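Local coordinates for protein beta-glucosidase (Chaetomella raphigera, PDB 6JXG) that probably hydrolyses terminal, non-reducing beta-D-glucosyl residues with release of beta-D-glucose, as a secreted family 3 glycoside hydrolase of cellulose breakdown, at residues P131-L136 and R651-I656; I334-N339 and V523-K528; V480-G485 and V502-S507; T580-S585 and G628-Q633. All coordinates share one frame; numbering follows the deposited sequence.

Contact 1: P131-L136 and R651-I656; sequences PYLNGL and RGFDKI
Tyr132 lays one face of its ring on the backbone of Arg651 and Gly652, where helix 131-147 meets strand 649-658. The main interaction is a CH-pi contact: Arg651 CA stands 3.8 Å from the centroid of the Tyr132 ring, only 7° off its normal. The peptide leading to Gly652 continues over the same face, with Gly652 N 3.6 Å from Tyr132 CE2. On the opposite face lies Leu136 CD2, from the next turn of the helix, which leaves the phenol sandwiched between its own helix and the strand. With CG anti to the backbone N (chi1 -177°), the ring reaches out from the helix to the strand.

Apolar packing gathers round Phe653. Its CE1 meets Tyr132 CE2 at 3.7 Å, Leu133 CD1 comes to 3.7 Å from Phe653 CZ, and Leu136 CB sits at the phenyl edge. Replacing Tyr132 by an alanine is likely to open a gap over the Arg651-Gly652 peptide and deprive Phe653 of one flank.

The guanidinium of Arg651 leads off to Asp674, whose carbonyl oxygen accepts from NE. Arg651 and Gly652 form a classic beta bulge opposite Leu634 of strand 628-637. The contact thus seats a helix of the N-terminal TIM-barrel-type domain on the fibronectin type III-like domain, with Trp82 edge-to-face on Phe653, and helix 184-191 and strand 663-671 close by.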
loop_
_atom_site.group_PDB
_atom_site.type_symbol
_atom_site.label_atom_id
_atom_site.label_comp_id
_atom_site.label_asym_id
_atom_site.label_seq_id
_atom_site.Cartn_x
_atom_site.Cartn_y
_atom_site.Cartn_z
ATOM N N PRO A 131 5.364 1.187 -9.923
ATOM C CA PRO A 131 6.067 2.089 -9.050
ATOM C C PRO A 131 5.504 3.507 -9.066
ATOM O O PRO A 131 5.660 4.228 -8.052
ATOM C CB PRO A 131 7.507 2.066 -9.620
ATOM C CG PRO A 131 7.384 1.628 -11.039
ATOM C CD PRO A 131 6.218 0.629 -10.956
ATOM N N TYR A 132 4.912 3.962 -10.196
ATOM C CA TYR A 132 4.404 5.327 -10.281
ATOM C C TYR A 132 3.180 5.478 -9.359
ATOM O O TYR A 132 3.077 6.459 -8.560
ATOM C CB TYR A 132 4.037 5.681 -11.736
ATOM C CG TYR A 132 3.578 7.085 -11.872
ATOM C CD1 TYR A 132 4.485 8.113 -12.002
ATOM C CD2 TYR A 132 2.238 7.414 -11.798
ATOM C CE1 TYR A 132 4.044 9.453 -12.132
ATOM C CE2 TYR A 132 1.821 8.702 -11.856
ATOM C CZ TYR A 132 2.721 9.729 -12.034
ATOM O OH TYR A 132 2.184 11.050 -12.118
ATOM N N LEU A 133 2.212 4.573 -9.523
ATOM C CA LEU A 133 1.019 4.581 -8.661
ATOM C C LEU A 133 1.404 4.471 -7.211
ATOM O O LEU A 133 0.876 5.179 -6.309
ATOM C CB LEU A 133 0.062 3.444 -9.024
ATOM C CG LEU A 133 -1.233 3.256 -8.209
ATOM C CD1 LEU A 133 -2.050 4.512 -8.295
ATOM C CD2 LEU A 133 -2.010 2.080 -8.735
ATOM N N ASN A 134 2.276 3.502 -6.952
ATOM C CA ASN A 134 2.796 3.273 -5.602
ATOM C C ASN A 134 3.401 4.545 -4.986
ATOM O O ASN A 134 2.998 5.016 -3.900
ATOM C CB ASN A 134 3.778 2.112 -5.643
ATOM C CG ASN A 134 4.106 1.542 -4.280
ATOM O OD1 ASN A 134 4.466 2.269 -3.359
ATOM N ND2 ASN A 134 3.936 0.221 -4.135
ATOM N N GLY A 135 4.306 5.158 -5.717
ATOM C CA GLY A 135 4.893 6.453 -5.334
ATOM C C GLY A 135 3.912 7.595 -5.073
ATOM O O GLY A 135 4.034 8.182 -4.029
ATOM N N LEU A 136 2.908 7.826 -5.929
ATOM C CA LEU A 136 1.863 8.822 -5.662
ATOM C C LEU A 136 1.034 8.476 -4.394
ATOM O O LEU A 136 0.679 9.368 -3.611
ATOM C CB LEU A 136 0.926 9.045 -6.867
ATOM C CG LEU A 136 1.317 10.217 -7.810
ATOM C CD1 LEU A 136 1.299 11.621 -7.197
ATOM C CD2 LEU A 136 2.669 9.963 -8.374
ATOM N N ARG A 651 2.705 6.692 -16.170
ATOM C CA ARG A 651 3.301 7.954 -15.709
ATOM C C ARG A 651 2.320 9.071 -15.425
ATOM O O ARG A 651 2.720 10.256 -15.207
ATOM C CB ARG A 651 4.413 8.417 -16.691
ATOM C CG ARG A 651 5.573 7.459 -16.854
ATOM C CD ARG A 651 6.402 7.267 -15.585
ATOM N NE ARG A 651 7.719 6.716 -15.822
ATOM C CZ ARG A 651 8.245 5.643 -15.247
ATOM N NH1 ARG A 651 7.564 4.916 -14.350
ATOM N NH2 ARG A 651 9.456 5.287 -15.565
ATOM N N GLY A 652 1.043 8.734 -15.346
ATOM C CA GLY A 652 0.030 9.736 -15.009
ATOM C C GLY A 652 -1.324 9.075 -14.833
ATOM O O GLY A 652 -1.597 8.068 -15.455
ATOM N N PHE A 653 -2.141 9.640 -13.970
ATOM C CA PHE A 653 -3.530 9.239 -13.877
ATOM C C PHE A 653 -4.305 10.369 -13.312
ATOM O O PHE A 653 -3.752 11.185 -12.539
ATOM C CB PHE A 653 -3.698 7.944 -13.047
ATOM C CG PHE A 653 -3.172 8.027 -11.629
ATOM C CD1 PHE A 653 -1.841 7.783 -11.351
ATOM C CD2 PHE A 653 -4.018 8.333 -10.576
ATOM C CE1 PHE A 653 -1.365 7.900 -10.065
ATOM C CE2 PHE A 653 -3.580 8.405 -9.272
ATOM C CZ PHE A 653 -2.232 8.148 -8.990
ATOM N N ASP A 654 -5.571 10.444 -13.640
ATOM C CA ASP A 654 -6.412 11.565 -13.190
ATOM C C ASP A 654 -7.855 11.073 -13.184
ATOM O O ASP A 654 -8.341 10.559 -14.171
ATOM C CB ASP A 654 -6.212 12.771 -14.148
ATOM C CG ASP A 654 -6.870 14.063 -13.643
ATOM O OD1 ASP A 654 -7.218 14.107 -12.409
ATOM O OD2 ASP A 654 -7.054 14.999 -14.478
ATOM N N LYS A 655 -8.572 11.236 -12.074
ATOM C CA LYS A 655 -9.884 10.647 -11.940
ATOM C C LYS A 655 -10.930 11.770 -12.098
ATOM O O LYS A 655 -10.858 12.759 -11.359
ATOM C CB LYS A 655 -9.990 9.961 -10.568
ATOM C CG LYS A 655 -11.277 9.115 -10.373
ATOM C CD LYS A 655 -11.198 8.230 -9.159
ATOM C CE LYS A 655 -12.210 7.084 -9.191
ATOM N NZ LYS A 655 -12.155 6.237 -7.976
ATOM N N ILE A 656 -11.878 11.616 -13.015
ATOM C CA ILE A 656 -12.837 12.672 -13.312
ATOM C C ILE A 656 -14.250 12.179 -13.190
ATOM O O ILE A 656 -14.623 11.121 -13.675
ATOM C CB ILE A 656 -12.585 13.269 -14.715
ATOM C CG1 ILE A 656 -13.481 14.455 -14.994
ATOM C CG2 ILE A 656 -12.676 12.235 -15.818
ATOM C CD1 ILE A 656 -13.058 15.257 -16.219
#

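Contact 2: I334-N339 and V523-K528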
loop_
_atom_site.group_PDB
_atom_site.type_symbol
_atom_site.label_atom_id
_atom_site.label_comp_id
_atom_site.label_asym_id
_atom_site.label_seq_id
_atom_site.Cartn_x
_atom_site.Cartn_y
_atom_site.Cartn_z
ATOM N N ILE A 334 -13.677 -0.321 -5.094
ATOM C CA ILE A 334 -14.310 -1.481 -5.741
ATOM C C ILE A 334 -14.077 -1.459 -7.243
ATOM O O ILE A 334 -14.203 -0.434 -7.838
ATOM C CB ILE A 334 -15.789 -1.542 -5.394
ATOM C CG1 ILE A 334 -15.965 -1.809 -3.871
ATOM C CG2 ILE A 334 -16.469 -2.612 -6.221
ATOM C CD1 ILE A 334 -17.432 -1.845 -3.406
ATOM N N VAL A 335 -13.743 -2.598 -7.853
ATOM C CA VAL A 335 -13.571 -2.665 -9.260
ATOM C C VAL A 335 -14.642 -3.592 -9.830
ATOM O O VAL A 335 -14.726 -4.753 -9.442
ATOM C CB VAL A 335 -12.169 -3.202 -9.627
ATOM C CG1 VAL A 335 -12.008 -3.204 -11.140
ATOM C CG2 VAL A 335 -11.110 -2.346 -8.960
ATOM N N LEU A 336 -15.473 -3.081 -10.730
ATOM C CA LEU A 336 -16.391 -3.934 -11.465
ATOM C C LEU A 336 -15.705 -4.640 -12.613
ATOM O O LEU A 336 -15.193 -3.976 -13.512
ATOM C CB LEU A 336 -17.599 -3.089 -11.946
ATOM C CG LEU A 336 -18.800 -3.771 -12.634
ATOM C CD1 LEU A 336 -19.497 -4.768 -11.696
ATOM C CD2 LEU A 336 -19.823 -2.767 -13.216
ATOM N N LEU A 337 -15.703 -5.990 -12.586
ATOM C CA LEU A 337 -14.998 -6.770 -13.618
ATOM C C LEU A 337 -15.827 -7.251 -14.792
ATOM O O LEU A 337 -15.340 -7.253 -15.935
ATOM C CB LEU A 337 -14.234 -7.993 -13.017
ATOM C CG LEU A 337 -13.103 -7.628 -12.020
ATOM C CD1 LEU A 337 -12.477 -8.927 -11.441
ATOM C CD2 LEU A 337 -11.988 -6.770 -12.627
ATOM N N THR A 338 -17.052 -7.652 -14.529
ATOM C CA THR A 338 -17.992 -8.057 -15.600
ATOM C C THR A 338 -19.347 -7.581 -15.175
ATOM O O THR A 338 -19.616 -7.486 -13.991
ATOM C CB THR A 338 -18.082 -9.603 -15.824
ATOM O OG1 THR A 338 -18.548 -10.233 -14.645
ATOM C CG2 THR A 338 -16.744 -10.213 -16.095
ATOM N N ASN A 339 -20.233 -7.318 -16.139
ATOM C CA ASN A 339 -21.600 -6.965 -15.866
ATOM C C ASN A 339 -22.421 -7.145 -17.155
ATOM O O ASN A 339 -22.376 -6.310 -18.023
ATOM C CB ASN A 339 -21.629 -5.496 -15.457
ATOM C CG ASN A 339 -22.987 -5.054 -14.962
ATOM O OD1 ASN A 339 -23.832 -5.868 -14.629
ATOM N ND2 ASN A 339 -23.216 -3.751 -14.921
ATOM N N VAL A 523 -24.014 4.892 -6.420
ATOM C CA VAL A 523 -22.829 5.436 -7.070
ATOM C C VAL A 523 -22.374 4.401 -8.075
ATOM O O VAL A 523 -22.569 3.183 -7.864
ATOM C CB VAL A 523 -21.735 5.641 -6.004
ATOM C CG1 VAL A 523 -20.416 5.974 -6.624
ATOM C CG2 VAL A 523 -22.207 6.720 -5.028
ATOM N N SER A 524 -21.829 4.878 -9.174
ATOM C CA SER A 524 -21.221 4.012 -10.167
ATOM C C SER A 524 -19.826 3.540 -9.688
ATOM O O SER A 524 -19.064 4.351 -9.139
ATOM C CB SER A 524 -21.129 4.786 -11.452
ATOM O OG SER A 524 -20.530 4.011 -12.417
ATOM N N PRO A 525 -19.461 2.249 -9.904
ATOM C CA PRO A 525 -18.147 1.854 -9.445
ATOM C C PRO A 525 -17.109 2.566 -10.290
ATOM O O PRO A 525 -17.342 2.813 -11.529
ATOM C CB PRO A 525 -18.121 0.361 -9.676
ATOM C CG PRO A 525 -19.137 0.118 -10.761
ATOM C CD PRO A 525 -20.208 1.108 -10.441
ATOM N N SER A 526 -16.010 2.950 -9.650
ATOM C CA SER A 526 -14.978 3.776 -10.326
ATOM C C SER A 526 -13.526 3.276 -10.077
ATOM O O SER A 526 -12.527 3.975 -10.432
ATOM C CB SER A 526 -15.128 5.251 -9.911
ATOM O OG SER A 526 -14.786 5.406 -8.534
ATOM N N GLY A 527 -13.388 2.142 -9.371
ATOM C CA GLY A 527 -12.118 1.595 -9.054
ATOM C C GLY A 527 -11.512 0.983 -10.293
ATOM O O GLY A 527 -12.232 0.699 -11.212
ATOM N N LYS A 528 -10.186 0.854 -10.336
ATOM C CA LYS A 528 -9.470 0.147 -11.439
ATOM C C LYS A 528 -8.451 -0.817 -10.806
ATOM O O LYS A 528 -7.822 -0.506 -9.747
ATOM C CB LYS A 528 -8.689 1.165 -12.348
ATOM C CG LYS A 528 -9.534 2.260 -12.982
ATOM C CD LYS A 528 -10.398 1.711 -14.108
ATOM C CE LYS A 528 -10.807 2.862 -15.020
ATOM N NZ LYS A 528 -11.911 2.542 -15.940
HETATM O O HOH W 1 -15.978 1.689 -7.092
HETATM O O HOH W 2 -14.875 -0.362 -11.526
#
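Leu336 and Pro525 meet obliquely, the leucine laying its CB and CD2 against one corner of the pyrrolidine ring: Pro525 CG is 3.7 Å from Leu336 CB and 3.8 Å from Leu336 CD2. Tyr579 touches both residues. Val335, the residue before, points a methyl at main chain instead. Its CG2, anti to the carbonyl carbon, rests 3.6 Å from Lys528 C, while CG1 faces the carbonyl oxygen of Gly527.

Just before Val335 the backbones come close. Gly527 N gives a weak, bent hydrogen bond to Ile334 O (3.1 Å, 124° at the hydrogen), and Gly527 CA lies 3.2 Å from Ile334 O. A side chain at Gly527 would run into that oxygen, which makes glycine the residue that fits here.

Two waters complete the join, one linking Ile334 O to Ser526 N and the other running from Gly527 O to Leu336 N, 2.9 Å from each. Edge strand 335-339 of the C-terminal domain's mixed sheet is therefore tied to the loop before helix 559-564 mostly through shape and water: across the two segments the polar links are two waters and one weak direct bond, with no charged pair.

Contact 3: V480-G485 and V502-S507; sequences VINSVG and VWAGVS
Val480 and Ile481 pair in parallel register with Val502 and Trp503, Ile481 N donating to Val502 O (2.9 Å, 163°) and Ala504 N to Ile481 O (2.8 Å). Regular pairing ends after Trp503, though the backbones stay close, and a water bridges them: it donates to Ile481 O and accepts from Ser483 N and Gly505 N. The same water lies over the centre of one face of the Trp503 indole, 3.1 Å above its plane.

The indole, with CG anti to the backbone N (chi1 -170°), reaches forward past Ile481 to Ser483 and Gly485. Ile481 CG2 packs 3.8 Å from Trp503 CZ3, and Gly485 O comes to the ring edge, 3.3 Å from Trp503 CZ2. That carbonyl also accepts a short bond from Ser483 OG on a lone pair, while NE1 of the indole is held by Tyr531. Strands 477-483 and 498-503, with helix 490-493 between them, form a beta-alpha-beta unit within the parallel part of the sheet in the C-terminal domain. A leucine in place of Trp503 would probably uncover Ile481 and Ser483 and leave Tyr531 without its indole partner.

Val480 CG1 touches Ala504 CB on the other face of the sheet. Asn482 OD1 and Gly505 O, both acceptors, are 2.9 Å apart; Asp358, which binds Asn482 ND2, probably fixes the amide in this orientation. Val506 CG1 covers the Ser483 carbonyl carbon at 3.8 Å.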
loop_
_atom_site.group_PDB
_atom_site.type_symbol
_atom_site.label_atom_id
_atom_site.label_comp_id
_atom_site.label_asym_id
_atom_site.label_seq_id
_atom_site.Cartn_x
_atom_site.Cartn_y
_atom_site.Cartn_z
ATOM N N VAL A 480 -19.447 -11.594 -5.666
ATOM C CA VAL A 480 -18.654 -10.596 -4.877
ATOM C C VAL A 480 -17.413 -11.238 -4.335
ATOM O O VAL A 480 -17.531 -12.227 -3.595
ATOM C CB VAL A 480 -19.481 -9.997 -3.745
ATOM C CG1 VAL A 480 -18.647 -9.040 -2.901
ATOM C CG2 VAL A 480 -20.660 -9.306 -4.356
ATOM N N ILE A 481 -16.237 -10.640 -4.614
ATOM C CA ILE A 481 -15.009 -11.202 -4.213
ATOM C C ILE A 481 -14.280 -10.229 -3.314
ATOM O O ILE A 481 -14.014 -9.105 -3.759
ATOM C CB ILE A 481 -14.123 -11.512 -5.413
ATOM C CG1 ILE A 481 -14.795 -12.445 -6.391
ATOM C CG2 ILE A 481 -12.811 -12.169 -4.985
ATOM C CD1 ILE A 481 -13.899 -12.831 -7.572
ATOM N N ASN A 482 -13.984 -10.664 -2.074
ATOM C CA ASN A 482 -13.134 -9.895 -1.152
ATOM C C ASN A 482 -11.760 -10.584 -1.083
ATOM O O ASN A 482 -11.604 -11.585 -0.388
ATOM C CB ASN A 482 -13.813 -9.794 0.226
ATOM C CG ASN A 482 -14.981 -8.859 0.238
ATOM O OD1 ASN A 482 -14.827 -7.584 0.199
ATOM N ND2 ASN A 482 -16.169 -9.423 0.270
ATOM N N SER A 483 -10.744 -10.042 -1.797
ATOM C CA SER A 483 -9.453 -10.665 -1.878
ATOM C C SER A 483 -8.326 -9.684 -1.704
ATOM O O SER A 483 -8.402 -8.536 -2.158
ATOM C CB SER A 483 -9.271 -11.314 -3.261
ATOM O OG SER A 483 -7.964 -11.828 -3.507
ATOM N N VAL A 484 -7.282 -10.184 -1.047
ATOM C CA VAL A 484 -6.014 -9.471 -0.832
ATOM C C VAL A 484 -5.191 -9.268 -2.063
ATOM O O VAL A 484 -4.232 -8.489 -2.039
ATOM C CB VAL A 484 -5.154 -10.166 0.237
ATOM C CG1 VAL A 484 -5.900 -10.133 1.550
ATOM C CG2 VAL A 484 -4.824 -11.637 -0.130
ATOM N N GLY A 485 -5.516 -9.975 -3.163
ATOM C CA GLY A 485 -4.720 -9.866 -4.353
ATOM C C GLY A 485 -5.270 -10.656 -5.499
ATOM O O GLY A 485 -6.310 -11.265 -5.344
ATOM N N VAL A 502 -17.919 -8.546 -8.988
ATOM C CA VAL A 502 -17.498 -7.349 -8.270
ATOM C C VAL A 502 -16.245 -7.641 -7.464
ATOM O O VAL A 502 -16.295 -8.433 -6.552
ATOM C CB VAL A 502 -18.610 -6.941 -7.324
ATOM C CG1 VAL A 502 -18.194 -5.713 -6.561
ATOM C CG2 VAL A 502 -19.938 -6.823 -8.128
ATOM N N TRP A 503 -15.109 -7.053 -7.857
ATOM C CA TRP A 503 -13.848 -7.201 -7.149
ATOM C C TRP A 503 -13.845 -6.127 -6.045
ATOM O O TRP A 503 -13.441 -4.957 -6.252
ATOM C CB TRP A 503 -12.718 -7.036 -8.149
ATOM C CG TRP A 503 -11.431 -7.358 -7.677
ATOM C CD1 TRP A 503 -10.500 -6.460 -7.243
ATOM C CD2 TRP A 503 -10.827 -8.652 -7.638
ATOM N NE1 TRP A 503 -9.372 -7.131 -6.870
ATOM C CE2 TRP A 503 -9.524 -8.481 -7.124
ATOM C CE3 TRP A 503 -11.252 -9.928 -7.964
ATOM C CZ2 TRP A 503 -8.686 -9.527 -6.899
ATOM C CZ3 TRP A 503 -10.412 -10.990 -7.724
ATOM C CH2 TRP A 503 -9.143 -10.790 -7.207
ATOM N N ALA A 504 -14.291 -6.525 -4.868
ATOM C CA ALA A 504 -14.608 -5.544 -3.815
ATOM C C ALA A 504 -13.415 -5.245 -2.915
ATOM O O ALA A 504 -13.453 -4.293 -2.130
ATOM C CB ALA A 504 -15.736 -6.101 -2.967
ATOM N N GLY A 505 -12.373 -6.086 -3.005
ATOM C CA GLY A 505 -11.136 -5.914 -2.248
ATOM C C GLY A 505 -11.254 -6.185 -0.771
ATOM O O GLY A 505 -12.095 -6.983 -0.363
ATOM N N VAL A 506 -10.458 -5.465 0.033
ATOM C CA VAL A 506 -10.324 -5.675 1.459
ATOM C C VAL A 506 -10.246 -4.286 2.086
ATOM O O VAL A 506 -9.262 -3.573 1.976
ATOM C CB VAL A 506 -9.146 -6.595 1.839
ATOM C CG1 VAL A 506 -9.505 -8.036 1.510
ATOM C CG2 VAL A 506 -7.910 -6.280 1.010
ATOM N N SER A 507 -11.376 -3.899 2.647
ATOM C CA SER A 507 -11.738 -2.481 2.758
ATOM C C SER A 507 -12.131 -1.973 4.137
ATOM O O SER A 507 -12.674 -0.879 4.256
ATOM C CB SER A 507 -12.822 -2.104 1.690
ATOM O OG SER A 507 -14.078 -2.744 1.879
HETATM O O HOH W 3 -11.240 -8.520 -4.378
HETATM O O HOH W 4 -13.621 -5.786 2.722
#

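Contact 4: T580-S585 and G628-Q633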
loop_
_atom_site.group_PDB
_atom_site.type_symbol
_atom_site.label_atom_id
_atom_site.label_comp_id
_atom_site.label_asym_id
_atom_site.label_seq_id
_atom_site.Cartn_x
_atom_site.Cartn_y
_atom_site.Cartn_z
ATOM N N THR A 580 -21.613 3.516 -16.509
ATOM C CA THR A 580 -21.601 4.204 -17.799
ATOM C C THR A 580 -20.410 3.898 -18.681
ATOM O O THR A 580 -19.658 2.975 -18.425
ATOM C CB THR A 580 -21.315 5.726 -17.777
ATOM O OG1 THR A 580 -20.683 6.220 -16.581
ATOM C CG2 THR A 580 -22.307 6.443 -18.368
ATOM N N THR A 581 -20.283 4.689 -19.763
ATOM C CA THR A 581 -19.172 4.595 -20.719
ATOM C C THR A 581 -18.551 5.949 -20.881
ATOM O O THR A 581 -19.176 6.961 -20.677
ATOM C CB THR A 581 -19.668 4.092 -22.111
ATOM O OG1 THR A 581 -20.721 4.952 -22.626
ATOM C CG2 THR A 581 -20.178 2.687 -22.029
ATOM N N PHE A 582 -17.286 5.970 -21.270
ATOM C CA PHE A 582 -16.556 7.185 -21.493
ATOM C C PHE A 582 -15.851 7.159 -22.859
ATOM O O PHE A 582 -15.414 6.113 -23.364
ATOM C CB PHE A 582 -15.512 7.309 -20.391
ATOM C CG PHE A 582 -16.096 7.353 -19.046
ATOM C CD1 PHE A 582 -16.494 8.555 -18.497
ATOM C CD2 PHE A 582 -16.235 6.198 -18.306
ATOM C CE1 PHE A 582 -17.049 8.593 -17.206
ATOM C CE2 PHE A 582 -16.792 6.221 -17.047
ATOM C CZ PHE A 582 -17.186 7.423 -16.497
ATOM N N GLN A 583 -15.769 8.334 -23.449
ATOM C CA GLN A 583 -15.077 8.546 -24.705
ATOM C C GLN A 583 -13.978 9.566 -24.545
ATOM O O GLN A 583 -14.127 10.512 -23.794
ATOM C CB GLN A 583 -16.039 9.000 -25.779
ATOM C CG GLN A 583 -16.959 7.860 -26.209
ATOM C CD GLN A 583 -18.115 8.367 -27.037
ATOM O OE1 GLN A 583 -18.319 9.572 -27.164
ATOM N NE2 GLN A 583 -18.903 7.448 -27.564
ATOM N N TYR A 584 -12.870 9.344 -25.228
ATOM C CA TYR A 584 -11.699 10.167 -25.017
ATOM C C TYR A 584 -11.371 10.887 -26.327
ATOM O O TYR A 584 -11.493 10.289 -27.383
ATOM C CB TYR A 584 -10.538 9.279 -24.696
ATOM C CG TYR A 584 -10.461 8.672 -23.330
ATOM C CD1 TYR A 584 -9.339 8.901 -22.516
ATOM C CD2 TYR A 584 -11.418 7.773 -22.901
ATOM C CE1 TYR A 584 -9.193 8.275 -21.287
ATOM C CE2 TYR A 584 -11.318 7.215 -21.632
ATOM C CZ TYR A 584 -10.194 7.440 -20.862
ATOM O OH TYR A 584 -10.102 6.920 -19.611
ATOM N N SER A 585 -10.941 12.123 -26.266
ATOM C CA SER A 585 -10.505 12.823 -27.443
ATOM C C SER A 585 -9.547 13.952 -27.062
ATOM O O SER A 585 -9.213 14.153 -25.891
ATOM C CB SER A 585 -11.697 13.381 -28.206
ATOM O OG SER A 585 -12.374 14.319 -27.424
ATOM N N GLY A 628 -20.875 8.909 -13.543
ATOM C CA GLY A 628 -19.765 8.016 -13.195
ATOM C C GLY A 628 -18.466 8.740 -13.181
ATOM O O GLY A 628 -18.352 9.761 -13.845
ATOM N N ALA A 629 -17.459 8.172 -12.505
ATOM C CA ALA A 629 -16.095 8.688 -12.583
ATOM C C ALA A 629 -15.215 7.757 -13.353
ATOM O O ALA A 629 -15.343 6.516 -13.240
ATOM C CB ALA A 629 -15.521 8.882 -11.210
ATOM N N GLU A 630 -14.373 8.337 -14.173
ATOM C CA GLU A 630 -13.394 7.582 -14.960
ATOM C C GLU A 630 -11.975 7.897 -14.507
ATOM O O GLU A 630 -11.641 9.058 -14.233
ATOM C CB GLU A 630 -13.569 7.944 -16.435
ATOM C CG GLU A 630 -12.462 7.483 -17.364
ATOM C CD GLU A 630 -12.447 5.989 -17.605
ATOM O OE1 GLU A 630 -12.110 5.563 -18.761
ATOM O OE2 GLU A 630 -12.716 5.251 -16.640
ATOM N N VAL A 631 -11.129 6.870 -14.447
ATOM C CA VAL A 631 -9.712 7.022 -14.147
ATOM C C VAL A 631 -8.961 6.990 -15.471
ATOM O O VAL A 631 -8.725 5.931 -16.037
ATOM C CB VAL A 631 -9.166 5.915 -13.186
ATOM C CG1 VAL A 631 -7.676 6.099 -12.892
ATOM C CG2 VAL A 631 -9.913 5.924 -11.903
ATOM N N ALA A 632 -8.679 8.185 -16.020
ATOM C CA ALA A 632 -7.835 8.266 -17.222
ATOM C C ALA A 632 -6.390 7.999 -16.851
ATOM O O ALA A 632 -5.925 8.467 -15.826
ATOM C CB ALA A 632 -7.959 9.594 -17.842
ATOM N N GLN A 633 -5.675 7.301 -17.714
ATOM C CA GLN A 633 -4.325 6.809 -17.458
ATOM C C GLN A 633 -3.439 7.180 -18.606
ATOM O O GLN A 633 -3.896 7.121 -19.767
ATOM C CB GLN A 633 -4.285 5.313 -17.280
ATOM C CG GLN A 633 -5.146 4.889 -16.106
ATOM C CD GLN A 633 -5.578 3.448 -16.146
ATOM O OE1 GLN A 633 -4.798 2.560 -16.456
ATOM N NE2 GLN A 633 -6.828 3.209 -15.796
#
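Phe582, Tyr584 and Glu630 carry this contact, which joins the two facing sheets of the fibronectin type III-like beta sandwich. Strand 582-591 is an edge strand of the three-stranded sheet, strand 628-637 an inner strand of the four-stranded one. Their short segments pass 9.3 Å apart, too far for backbone pairing, and the interior is filled by side chains.

Glu630 runs past the Phe582 ring in the opposite direction, its CB over the middle of one face, 3.4 Å from the ring centroid and 2° off the normal. The carboxylate lies nearly parallel to the phenyl plane (11°) but displaced beyond its rim, with Glu630 CD 3.9 Å from Phe582 CD2. Glu630 CG is anti to the backbone N, and the bend at chi2 carries the acid past the rim towards Tyr584 OH. Gly628 O approaches the ring edge, 3.7 Å from Phe582 CZ. A side chain at Gly628 would collide with Thr580 OG1 and press on the phenyl.

Tyr584 crosses Glu630 at about a right angle. Ala632 CB fits beside it, 3.9 Å from Tyr584 CE1, and Arg705 and Leu706 of strand 704-711 touch the tyrosine as well. Both oxygens of the buried carboxylate are engaged: OE2 takes a weak hydrogen bond from Val631 N and forms a salt bridge with Lys528, from the loop that follows helix 511-519, which is likely to favour its charged form. Glu630 OE1 accepts a hydrogen bond from Tyr584 OH, 2.6 Å away, and that hydroxyl arrives from above the carboxylate plane, 42° out of it.

How the contacts relate
From the N terminus, helix 131-147 opens the longest loop, which contact 1 closes more than 500 residues later on strand 649-658. All the other contacts fall within that span. Strand 335-339 opens contact 2, whose loop ends at 523-528 and encloses contact 3, a short beta-alpha-beta connection in the same sheet, where Val335 O meets Trp503 N. Contact 4 opens and closes after contact 2. No loops cross. Contacts 2 and 4 meet at the Lys528-Glu630 salt bridge, contacts 1 and 4 through neighbouring strands 649-658 and 628-637, and contacts 1 and 2 where Lys655 NZ reaches Ser526 OG. They join the N-terminal, C-terminal and fibronectin type III-like domains.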